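Local coordinates for protein homoserine dehydrogenase (PDB 3ING) that probably catalyses the NADPH-dependent reduction of aspartate semialdehyde to homoserine, a step shared by threonine and methionine biosynthesis, at residues A[38-43]-A[65-70]; A[44-49]-A[76-81]. All coordinates share one frame; numbering follows the deposited sequence.

Interaction 1: A[38-43]-A[65-70]; sequences VGVSDS and GRISDR. With NDP (NADPH dihydro-nicotinamide-adenine-dinucleotide phosphate), chain C.
Asp42 and Ile67 make the one hydrogen bond between 38-43 and 65-70: the backbone N of Ile67 donates to Asp42 OD2 over 3.0 Å, with an N-H...O angle of 140°. The amide meets this oxygen from above the carboxylate plane, 40° out of it. OD2 also forms a salt bridge with Lys61, a residue that binds NADPH, while OD1 accepts from the backbone N of Arg44 and Ser45. Both carboxylate oxygens are thus engaged, which suits a buried acid just past the end of the strand and fixes its rotation.

The apolar part centres on Ile67, both of whose branches meet Val40. CG2, anti to the backbone N, packs 4.0 Å from Val40 CG1, and CD1 lies 4.1 Å from Val40 CG2; on the way CG1 runs past the carboxylate, 3.5 Å from Asp42 OD2. Beta-branched Val40, on strand 34-41, and Ile67 fill this space together with Ile57 of helix 54-64.

Contacts with NADPH come from the turn after the strand. Ser43 OG, put there by a chi1 of 61°, donates a hydrogen bond to the phosphate oxygen O1X (2.6 Å), and Ser43 N donates to both O1X and the 2'-ester oxygen O2B, the latter at 3.0 Å. Asp42 CB rests 3.5 Å from O3B.

Replacing Asp42 by an alanine would probably leave the Ile67, Arg44 and Ser45 amides and the Lys61 ammonium without this acceptor, so that the turn carrying Ser43 could shift. An acid close to the 2'-phosphate is probably tolerated because Lys61, which also bonds NADPH, and the amides offset its charge, while Ser43 meets the phosphate.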
loop_
_atom_site.group_PDB
_atom_site.type_symbol
_atom_site.label_atom_id
_atom_site.label_comp_id
_atom_site.label_asym_id
_atom_site.label_seq_id
_atom_site.Cartn_x
_atom_site.Cartn_y
_atom_site.Cartn_z
ATOM N N VAL A 38 -25.978 9.280 8.733
ATOM C CA VAL A 38 -27.420 9.266 8.954
ATOM C C VAL A 38 -27.840 8.477 10.189
ATOM O O VAL A 38 -29.026 8.406 10.521
ATOM C CB VAL A 38 -28.162 8.719 7.696
ATOM C CG1 VAL A 38 -27.779 9.546 6.467
ATOM C CG2 VAL A 38 -27.898 7.240 7.508
ATOM N N GLY A 39 -26.881 7.899 10.898
ATOM C CA GLY A 39 -27.169 7.229 12.163
ATOM C C GLY A 39 -25.886 7.103 12.949
ATOM O O GLY A 39 -24.834 6.861 12.374
ATOM N N VAL A 40 -25.953 7.285 14.256
ATOM C CA VAL A 40 -24.751 7.193 15.090
ATOM C C VAL A 40 -25.122 6.774 16.490
ATOM O O VAL A 40 -26.113 7.260 17.023
ATOM C CB VAL A 40 -23.943 8.537 15.119
ATOM C CG1 VAL A 40 -24.787 9.682 15.620
ATOM C CG2 VAL A 40 -22.689 8.387 15.955
ATOM N N SER A 41 -24.338 5.869 17.076
ATOM C CA SER A 41 -24.532 5.439 18.476
ATOM C C SER A 41 -23.276 5.331 19.394
ATOM O O SER A 41 -22.186 5.305 18.945
ATOM C CB SER A 41 -25.203 4.058 18.513
ATOM O OG SER A 41 -24.404 3.086 17.805
ATOM N N ASP A 42 -23.552 5.341 20.728
ATOM C CA ASP A 42 -22.665 4.878 21.738
ATOM C C ASP A 42 -23.489 3.837 22.533
ATOM O O ASP A 42 -24.531 3.403 22.070
ATOM C CB ASP A 42 -22.100 6.008 22.604
ATOM C CG ASP A 42 -23.157 6.796 23.362
ATOM O OD1 ASP A 42 -24.246 6.276 23.707
ATOM O OD2 ASP A 42 -22.828 7.948 23.690
ATOM N N SER A 43 -23.014 3.407 23.689
ATOM C CA SER A 43 -23.671 2.291 24.370
ATOM C C SER A 43 -25.030 2.665 24.914
ATOM O O SER A 43 -25.875 1.789 25.102
ATOM C CB SER A 43 -22.803 1.764 25.513
ATOM O OG SER A 43 -22.576 2.780 26.472
ATOM N N GLY A 65 -20.215 13.234 27.328
ATOM C CA GLY A 65 -19.964 11.796 27.333
ATOM C C GLY A 65 -21.059 10.986 26.664
ATOM O O GLY A 65 -21.009 9.748 26.677
ATOM N N ARG A 66 -22.037 11.658 26.044
ATOM C CA ARG A 66 -23.130 10.968 25.354
ATOM C C ARG A 66 -23.410 11.571 23.983
ATOM O O ARG A 66 -23.218 12.758 23.755
ATOM C CB ARG A 66 -24.412 11.023 26.145
ATOM C CG ARG A 66 -24.402 10.158 27.339
ATOM C CD ARG A 66 -25.723 10.273 28.080
ATOM N NE ARG A 66 -26.254 11.645 28.125
ATOM C CZ ARG A 66 -25.828 12.631 28.932
ATOM N NH1 ARG A 66 -24.809 12.465 29.785
ATOM N NH2 ARG A 66 -26.418 13.814 28.867
ATOM N N ILE A 67 -23.869 10.724 23.073
ATOM C CA ILE A 67 -24.194 11.157 21.726
ATOM C C ILE A 67 -25.425 12.010 21.729
ATOM O O ILE A 67 -25.509 13.006 20.991
ATOM C CB ILE A 67 -24.445 9.950 20.805
ATOM C CG1 ILE A 67 -23.095 9.288 20.518
ATOM C CG2 ILE A 67 -25.186 10.383 19.496
ATOM C CD1 ILE A 67 -22.199 10.149 19.655
ATOM N N SER A 68 -26.386 11.607 22.534
ATOM C CA SER A 68 -27.636 12.325 22.625
ATOM C C SER A 68 -28.325 11.955 23.906
ATOM O O SER A 68 -27.822 11.143 24.688
ATOM C CB SER A 68 -28.551 11.935 21.481
ATOM O OG SER A 68 -29.260 10.744 21.785
ATOM N N ASP A 69 -29.514 12.507 24.101
ATOM C CA ASP A 69 -30.292 12.207 25.278
ATOM C C ASP A 69 -31.478 11.364 24.869
ATOM O O ASP A 69 -32.556 11.496 25.425
ATOM C CB ASP A 69 -30.704 13.512 25.971
ATOM C CG ASP A 69 -29.488 14.289 26.517
ATOM O OD1 ASP A 69 -29.086 13.992 27.676
ATOM O OD2 ASP A 69 -28.949 15.175 25.787
ATOM N N ARG A 70 -31.225 10.480 23.910
ATOM C CA ARG A 70 -32.206 9.586 23.292
ATOM C C ARG A 70 -31.716 8.116 23.354
ATOM O O ARG A 70 -30.814 7.690 22.591
ATOM C CB ARG A 70 -32.374 10.059 21.862
ATOM C CG ARG A 70 -33.275 9.290 20.961
ATOM C CD ARG A 70 -33.607 10.242 19.823
ATOM N NE ARG A 70 -33.828 9.606 18.529
ATOM C CZ ARG A 70 -34.982 9.104 18.107
ATOM N NH1 ARG A 70 -36.069 9.117 18.891
ATOM N NH2 ARG A 70 -35.038 8.565 16.886
HETATM P PA NDP C . -13.977 2.415 23.042
HETATM O O1A NDP C . -13.213 3.656 23.271
HETATM O O2A NDP C . -14.282 1.594 24.237
HETATM O O5B NDP C . -15.381 2.748 22.327
HETATM C C5B NDP C . -16.408 1.812 22.068
HETATM C C4B NDP C . -17.671 2.528 21.617
HETATM O O4B NDP C . -18.738 1.631 21.447
HETATM C C3B NDP C . -18.183 3.513 22.677
HETATM O O3B NDP C . -18.942 4.552 22.079
HETATM C C2B NDP C . -19.066 2.659 23.521
HETATM O O2B NDP C . -20.040 3.365 24.239
HETATM C C1B NDP C . -19.739 1.859 22.438
HETATM N N9A NDP C . -20.279 0.573 22.861
HETATM C C8A NDP C . -19.867 -0.297 23.832
HETATM N N7A NDP C . -20.682 -1.397 23.777
HETATM C C5A NDP C . -21.575 -1.213 22.793
HETATM C C6A NDP C . -22.609 -2.019 22.363
HETATM N N6A NDP C . -22.658 -3.300 22.719
HETATM N N1A NDP C . -23.329 -1.543 21.327
HETATM C C2A NDP C . -23.113 -0.308 20.748
HETATM N N3A NDP C . -22.079 0.510 21.161
HETATM C C4A NDP C . -21.335 0.011 22.191
HETATM O O3 NDP C . -13.221 1.503 21.956
HETATM P PN NDP C . -12.181 2.012 20.840
HETATM O O1N NDP C . -10.841 2.202 21.471
HETATM O O2N NDP C . -12.838 3.144 20.117
HETATM O O5D NDP C . -12.055 0.728 19.854
HETATM C C5D NDP C . -13.218 0.451 19.073
HETATM C C4D NDP C . -12.961 -0.790 18.224
HETATM O O4D NDP C . -11.863 -0.513 17.384
HETATM C C3D NDP C . -12.571 -2.009 19.017
HETATM O O3D NDP C . -13.235 -3.200 18.578
HETATM C C2D NDP C . -11.066 -2.096 18.851
HETATM O O2D NDP C . -10.576 -3.404 18.971
HETATM C C1D NDP C . -10.891 -1.544 17.456
HETATM N N1N NDP C . -9.553 -1.048 17.185
HETATM C C2N NDP C . -9.021 -0.072 17.985
HETATM C C3N NDP C . -7.692 0.315 17.895
HETATM C C7N NDP C . -7.227 1.475 18.690
HETATM O O7N NDP C . -6.276 2.274 18.096
HETATM N N7N NDP C . -7.778 1.809 19.850
HETATM C C4N NDP C . -6.849 -0.067 16.683
HETATM C C5N NDP C . -7.541 -1.110 15.851
HETATM C C6N NDP C . -8.841 -1.535 16.116
HETATM P P2B NDP C . -19.702 4.588 25.218
HETATM O O1X NDP C . -21.047 4.782 25.865
HETATM O O2X NDP C . -19.065 5.797 24.471
HETATM O O3X NDP C . -18.698 4.019 26.170
#

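Interaction 2: A[44-49]-A[76-81]; sequences RSYASG and EDLMGE
Tyr46 lays one face of its ring over Asp77, whose CB sits 3.9 Å from the ring centroid and 14° off the normal, a CH-pi contact displaced toward the rim. The Asp77 carboxylate lies nearly parallel to the ring, its plane 19° away, and its OD2 is held by the backbone N of Ser73. On the same residue, the carbonyl O of Asp77 comes within 3.5 Å of Tyr46 CE2. A chi1 of 77° sets the ring between the backbone N and carbonyl carbon of Tyr46, leaning over the 3-10 segment. A broad aromatic suits this place, since it can meet two consecutive residues at once: Leu78 CD2 touches Tyr46 CD2 at 3.6 Å. The leucine also packs on Ser41 of strand 34-41 and on Ile8 and Met10 of strand 4-10.

Farther along, the contact turns polar and is carried by water. Ser48 OG, anti to its own backbone N, holds two waters: one, 2.6 Å from OG, donates to Leu78 O, and the other, 2.8 Å from OG, donates to Glu81 OE2. A small hydroxyl suits both tasks. The Glu81 chain folds back at its second torsion, bringing its CG 3.5 Å from Ser48 OG and its OE2 3.7 Å from Gly49 CA. Only a residue without a side chain sits easily at the backbone angles of Gly49, since a CB would collide with the carbonyl O before it.

Strand 46-48 is an edge strand of the mixed sheet, antiparallel to strand 34-41; the 3-10 segment and the type I turn that follows it pack against this strand and Gly49, on the chain leading to strand 85-88, within the Rossmann-type nucleotide-binding domain.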
loop_
_atom_site.group_PDB
_atom_site.type_symbol
_atom_site.label_atom_id
_atom_site.label_comp_id
_atom_site.label_asym_id
_atom_site.label_seq_id
_atom_site.Cartn_x
_atom_site.Cartn_y
_atom_site.Cartn_z
ATOM N N ARG A 44 -25.245 3.952 25.165
ATOM C CA ARG A 44 -26.484 4.403 25.799
ATOM C C ARG A 44 -27.434 5.234 24.964
ATOM O O ARG A 44 -28.610 5.282 25.280
ATOM C CB ARG A 44 -26.113 5.258 26.999
ATOM C CG ARG A 44 -25.376 4.516 28.086
ATOM C CD ARG A 44 -25.040 5.470 29.223
ATOM N NE ARG A 44 -23.924 6.364 28.891
ATOM C CZ ARG A 44 -23.594 7.467 29.571
ATOM N NH1 ARG A 44 -24.273 7.853 30.651
ATOM N NH2 ARG A 44 -22.560 8.196 29.170
ATOM N N SER A 45 -26.932 5.925 23.939
ATOM C CA SER A 45 -27.746 6.894 23.159
ATOM C C SER A 45 -27.490 6.809 21.650
ATOM O O SER A 45 -26.563 6.120 21.169
ATOM C CB SER A 45 -27.453 8.336 23.620
ATOM O OG SER A 45 -26.090 8.711 23.396
ATOM N N TYR A 46 -28.349 7.472 20.887
ATOM C CA TYR A 46 -28.152 7.523 19.441
ATOM C C TYR A 46 -28.792 8.752 18.834
ATOM O O TYR A 46 -29.604 9.450 19.483
ATOM C CB TYR A 46 -28.699 6.261 18.759
ATOM C CG TYR A 46 -30.203 6.235 18.616
ATOM C CD1 TYR A 46 -31.004 5.876 19.687
ATOM C CD2 TYR A 46 -30.817 6.508 17.403
ATOM C CE1 TYR A 46 -32.361 5.842 19.591
ATOM C CE2 TYR A 46 -32.205 6.455 17.281
ATOM C CZ TYR A 46 -32.966 6.135 18.395
ATOM O OH TYR A 46 -34.323 6.054 18.344
ATOM N N ALA A 47 -28.392 9.014 17.596
ATOM C CA ALA A 47 -28.988 10.045 16.756
ATOM C C ALA A 47 -29.253 9.405 15.410
ATOM O O ALA A 47 -28.459 8.583 14.933
ATOM C CB ALA A 47 -28.038 11.232 16.579
ATOM N N SER A 48 -30.343 9.799 14.780
ATOM C CA SER A 48 -30.744 9.241 13.488
ATOM C C SER A 48 -31.454 10.333 12.739
ATOM O O SER A 48 -32.172 11.111 13.363
ATOM C CB SER A 48 -31.689 8.055 13.701
ATOM O OG SER A 48 -32.161 7.527 12.464
ATOM N N GLY A 49 -31.247 10.421 11.428
ATOM C CA GLY A 49 -31.865 11.487 10.650
ATOM C C GLY A 49 -31.150 11.738 9.348
ATOM O O GLY A 49 -30.046 11.262 9.165
ATOM N N GLU A 76 -31.399 -1.987 15.650
ATOM C CA GLU A 76 -32.709 -1.760 15.073
ATOM C C GLU A 76 -33.061 -0.276 15.114
ATOM O O GLU A 76 -33.648 0.234 14.180
ATOM C CB GLU A 76 -33.763 -2.588 15.824
ATOM N N ASP A 77 -32.677 0.424 16.184
ATOM C CA ASP A 77 -32.940 1.872 16.296
ATOM C C ASP A 77 -32.381 2.719 15.154
ATOM O O ASP A 77 -32.823 3.860 14.960
ATOM C CB ASP A 77 -32.343 2.428 17.593
ATOM C CG ASP A 77 -33.038 1.915 18.841
ATOM O OD1 ASP A 77 -34.192 1.472 18.730
ATOM O OD2 ASP A 77 -32.418 1.969 19.931
ATOM N N LEU A 78 -31.384 2.184 14.429
ATOM C CA LEU A 78 -30.696 2.934 13.378
ATOM C C LEU A 78 -31.144 2.556 11.974
ATOM O O LEU A 78 -30.746 3.169 11.021
ATOM C CB LEU A 78 -29.187 2.730 13.531
ATOM C CG LEU A 78 -28.613 3.187 14.884
ATOM C CD1 LEU A 78 -27.153 2.834 15.012
ATOM C CD2 LEU A 78 -28.815 4.695 15.055
HETATM N N MSE A 79 -32.017 1.592 11.839
HETATM C CA MSE A 79 -32.377 1.108 10.515
HETATM C C MSE A 79 -33.533 1.882 9.870
HETATM O O MSE A 79 -34.025 1.490 8.812
HETATM C CB MSE A 79 -32.713 -0.372 10.597
HETATM C CG MSE A 79 -31.588 -1.204 11.168
HETATM SE SE MSE A 79 -30.133 -1.396 9.898
HETATM C CE MSE A 79 -28.552 -1.448 11.132
ATOM N N GLY A 80 -33.945 2.988 10.484
ATOM C CA GLY A 80 -34.973 3.840 9.906
ATOM C C GLY A 80 -34.535 4.726 8.747
ATOM O O GLY A 80 -35.374 5.277 8.018
ATOM N N GLU A 81 -33.237 4.903 8.578
ATOM C CA GLU A 81 -32.748 5.726 7.497
ATOM C C GLU A 81 -32.059 4.853 6.479
ATOM O O GLU A 81 -31.320 3.928 6.832
ATOM C CB GLU A 81 -31.743 6.766 8.019
ATOM C CG GLU A 81 -32.355 7.832 8.939
ATOM C CD GLU A 81 -33.296 8.798 8.217
ATOM O OE1 GLU A 81 -33.094 9.066 7.000
ATOM O OE2 GLU A 81 -34.226 9.305 8.889
HETATM O O HOH W 1 -30.219 6.065 11.523
HETATM O O HOH W 2 -34.513 8.460 11.334
#

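In the fold
Interactions 1 and 2 lie side by side at one margin of the nucleotide-binding domain, their centres about 8 Å apart. Strands 34-41 and 46-48 are neighbours in the sheet, and Val40 N lies 2.9 Å from Ala47 O, a probable hydrogen bond. Segment 65-70 ties back to the edge strand as well, with Ser68 OG 2.7 Å from Tyr46 O, again a probable hydrogen bond. Along the chain the segments alternate, so 38-49 is met first by 65-70 and then by 76-81. Interaction 1 touches NADPH directly through Asp42 and Ser43; interaction 2, with the Leu78 side chain about 8 Å from the cofactor, joins edge strand 46-48 to the chain leading to strand 85-88.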